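Local coordinates for protein serine protease pet (Escherichia coli, PDB 4OM9) that is an autotransporter enterotoxin of enteroaggregative strains whose secreted passenger domain is a serine protease, probably cleaving the host cytoskeletal protein alpha-fodrin, at residues N81-G86 with S103-N108. Sequence-based numbering, arbitrary orientation.
Sequences NYQTYG and SIQRLN
With CG set beside the backbone N (chi1 -54°) and the chain stretched out beyond it, Gln83 carries its amide across to Gln105, whose own CG is rotated the same way and whose chain comes from the opposite direction. The two amides meet with their planes 47° apart, and Gln83 NE2 gives a weak, bent hydrogen bond to Gln105 OE1 at 2.8 Å. Glutamine suits both places, since each amide can donate and accept within a buried setting. The main partner of Gln105 is Gln92, whose OE1 accepts from Gln105 NE2; Ala80 O takes a bond from both glutamine NE2 atoms. Strands 82-85 and 102-107 belong to the N-terminal antiparallel beta-barrel of the chymotrypsin-like protease domain, separated by strand 88-97; their short axes make an angle of 72°, consistent with a curled sheet whose non-adjacent strands can bring side chains together. The other branch of the Gln83 amide, OE1, is held by Tyr85, whose OH donates to it at 2.8 Å, tilted from the carbonyl plane. Leucine suits its place by offering two methyls: Leu107 CD2 lies 3.6 Å from Gln83 CD, while Leu107 CD1 is 4.3 Å from Tyr85 CE1, so tyrosine serves with both hydroxyl and ring.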
loop_
_atom_site.group_PDB
_atom_site.type_symbol
_atom_site.label_atom_id
_atom_site.label_comp_id
_atom_site.label_asym_id
_atom_site.label_seq_id
_atom_site.Cartn_x
_atom_site.Cartn_y
_atom_site.Cartn_z
ATOM N N ASN A 81 13.983 31.069 20.473
ATOM C CA ASN A 81 13.518 31.060 21.869
ATOM C C ASN A 81 12.167 30.330 22.028
ATOM O O ASN A 81 11.843 29.850 23.100
ATOM C CB ASN A 81 13.406 32.496 22.422
ATOM C CG ASN A 81 14.770 33.089 22.830
ATOM O OD1 ASN A 81 15.027 33.321 24.016
ATOM N ND2 ASN A 81 15.640 33.322 21.856
ATOM N N TYR A 82 11.386 30.270 20.955
ATOM C CA TYR A 82 10.071 29.638 20.958
ATOM C C TYR A 82 10.063 28.556 19.886
ATOM O O TYR A 82 10.166 28.844 18.700
ATOM C CB TYR A 82 8.965 30.669 20.704
ATOM C CG TYR A 82 9.044 31.887 21.609
ATOM C CD1 TYR A 82 9.400 31.761 22.941
ATOM C CD2 TYR A 82 8.773 33.161 21.123
ATOM C CE1 TYR A 82 9.475 32.864 23.773
ATOM C CE2 TYR A 82 8.845 34.272 21.943
ATOM C CZ TYR A 82 9.195 34.120 23.272
ATOM O OH TYR A 82 9.273 35.215 24.110
ATOM N N GLN A 83 9.980 27.307 20.309
ATOM C CA GLN A 83 10.151 26.201 19.384
ATOM C C GLN A 83 8.899 25.355 19.278
ATOM O O GLN A 83 8.262 25.013 20.288
ATOM C CB GLN A 83 11.342 25.343 19.806
ATOM C CG GLN A 83 12.588 26.171 19.960
ATOM C CD GLN A 83 13.831 25.347 20.150
ATOM O OE1 GLN A 83 13.785 24.113 20.145
ATOM N NE2 GLN A 83 14.962 26.027 20.334
ATOM N N THR A 84 8.551 25.030 18.043
ATOM C CA THR A 84 7.429 24.164 17.761
ATOM C C THR A 84 7.901 22.868 17.127
ATOM O O THR A 84 8.633 22.884 16.132
ATOM C CB THR A 84 6.427 24.833 16.824
ATOM O OG1 THR A 84 5.795 25.915 17.500
ATOM C CG2 THR A 84 5.360 23.833 16.367
ATOM N N TYR A 85 7.500 21.752 17.726
ATOM C CA TYR A 85 7.620 20.458 17.081
ATOM C C TYR A 85 6.229 19.829 17.097
ATOM O O TYR A 85 5.590 19.756 18.167
ATOM C CB TYR A 85 8.628 19.557 17.783
ATOM C CG TYR A 85 10.006 20.151 18.021
ATOM C CD1 TYR A 85 10.253 20.969 19.118
ATOM C CD2 TYR A 85 11.072 19.862 17.171
ATOM C CE1 TYR A 85 11.516 21.494 19.354
ATOM C CE2 TYR A 85 12.336 20.386 17.400
ATOM C CZ TYR A 85 12.550 21.202 18.500
ATOM O OH TYR A 85 13.809 21.729 18.744
ATOM N N GLY A 86 5.760 19.393 15.926
ATOM C CA GLY A 86 4.394 18.918 15.782
ATOM C C GLY A 86 3.392 19.902 16.347
ATOM O O GLY A 86 3.423 21.082 16.011
ATOM N N SER A 103 25.289 27.872 20.644
ATOM C CA SER A 103 24.263 27.941 21.670
ATOM C C SER A 103 23.621 26.586 21.942
ATOM O O SER A 103 23.037 25.983 21.051
ATOM C CB SER A 103 23.184 28.950 21.286
ATOM O OG SER A 103 22.186 29.016 22.304
ATOM N N ILE A 104 23.745 26.121 23.184
ATOM C CA ILE A 104 23.023 24.946 23.669
ATOM C C ILE A 104 21.903 25.416 24.594
ATOM O O ILE A 104 22.115 26.191 25.542
ATOM C CB ILE A 104 23.939 23.939 24.394
ATOM C CG1 ILE A 104 23.117 22.808 25.015
ATOM C CG2 ILE A 104 24.721 24.609 25.470
ATOM C CD1 ILE A 104 22.390 21.933 24.010
ATOM N N GLN A 105 20.704 24.952 24.275
ATOM C CA GLN A 105 19.480 25.436 24.872
ATOM C C GLN A 105 18.823 24.373 25.742
ATOM O O GLN A 105 18.833 23.177 25.405
ATOM C CB GLN A 105 18.484 25.871 23.789
ATOM C CG GLN A 105 18.875 27.085 22.951
ATOM C CD GLN A 105 17.846 27.346 21.857
ATOM O OE1 GLN A 105 17.610 26.496 20.996
ATOM N NE2 GLN A 105 17.209 28.508 21.905
ATOM N N ARG A 106 18.249 24.822 26.862
ATOM C CA ARG A 106 17.378 23.991 27.671
ATOM C C ARG A 106 15.947 24.460 27.457
ATOM O O ARG A 106 15.613 25.613 27.753
ATOM C CB ARG A 106 17.751 24.071 29.165
ATOM C CG ARG A 106 16.717 23.439 30.123
ATOM C CD ARG A 106 16.931 21.926 30.335
ATOM N NE ARG A 106 15.825 21.342 31.092
ATOM C CZ ARG A 106 15.833 20.154 31.694
ATOM N NH1 ARG A 106 16.904 19.371 31.650
ATOM N NH2 ARG A 106 14.743 19.745 32.350
ATOM N N LEU A 107 15.095 23.567 26.979
ATOM C CA LEU A 107 13.701 23.898 26.768
ATOM C C LEU A 107 12.892 23.620 28.036
ATOM O O LEU A 107 13.274 22.779 28.848
ATOM C CB LEU A 107 13.157 23.109 25.574
ATOM C CG LEU A 107 13.771 23.410 24.192
ATOM C CD1 LEU A 107 13.304 22.401 23.152
ATOM C CD2 LEU A 107 13.454 24.840 23.736
ATOM N N ASN A 108 11.778 24.322 28.207
ATOM C CA ASN A 108 10.947 24.176 29.410
ATOM C C ASN A 108 10.376 22.752 29.640
ATOM O O ASN A 108 10.139 22.380 30.785
ATOM C CB ASN A 108 9.784 25.174 29.374
ATOM C CG ASN A 108 8.870 24.936 28.202
ATOM O OD1 ASN A 108 9.332 24.585 27.117
ATOM N ND2 ASN A 108 7.563 25.089 28.414
#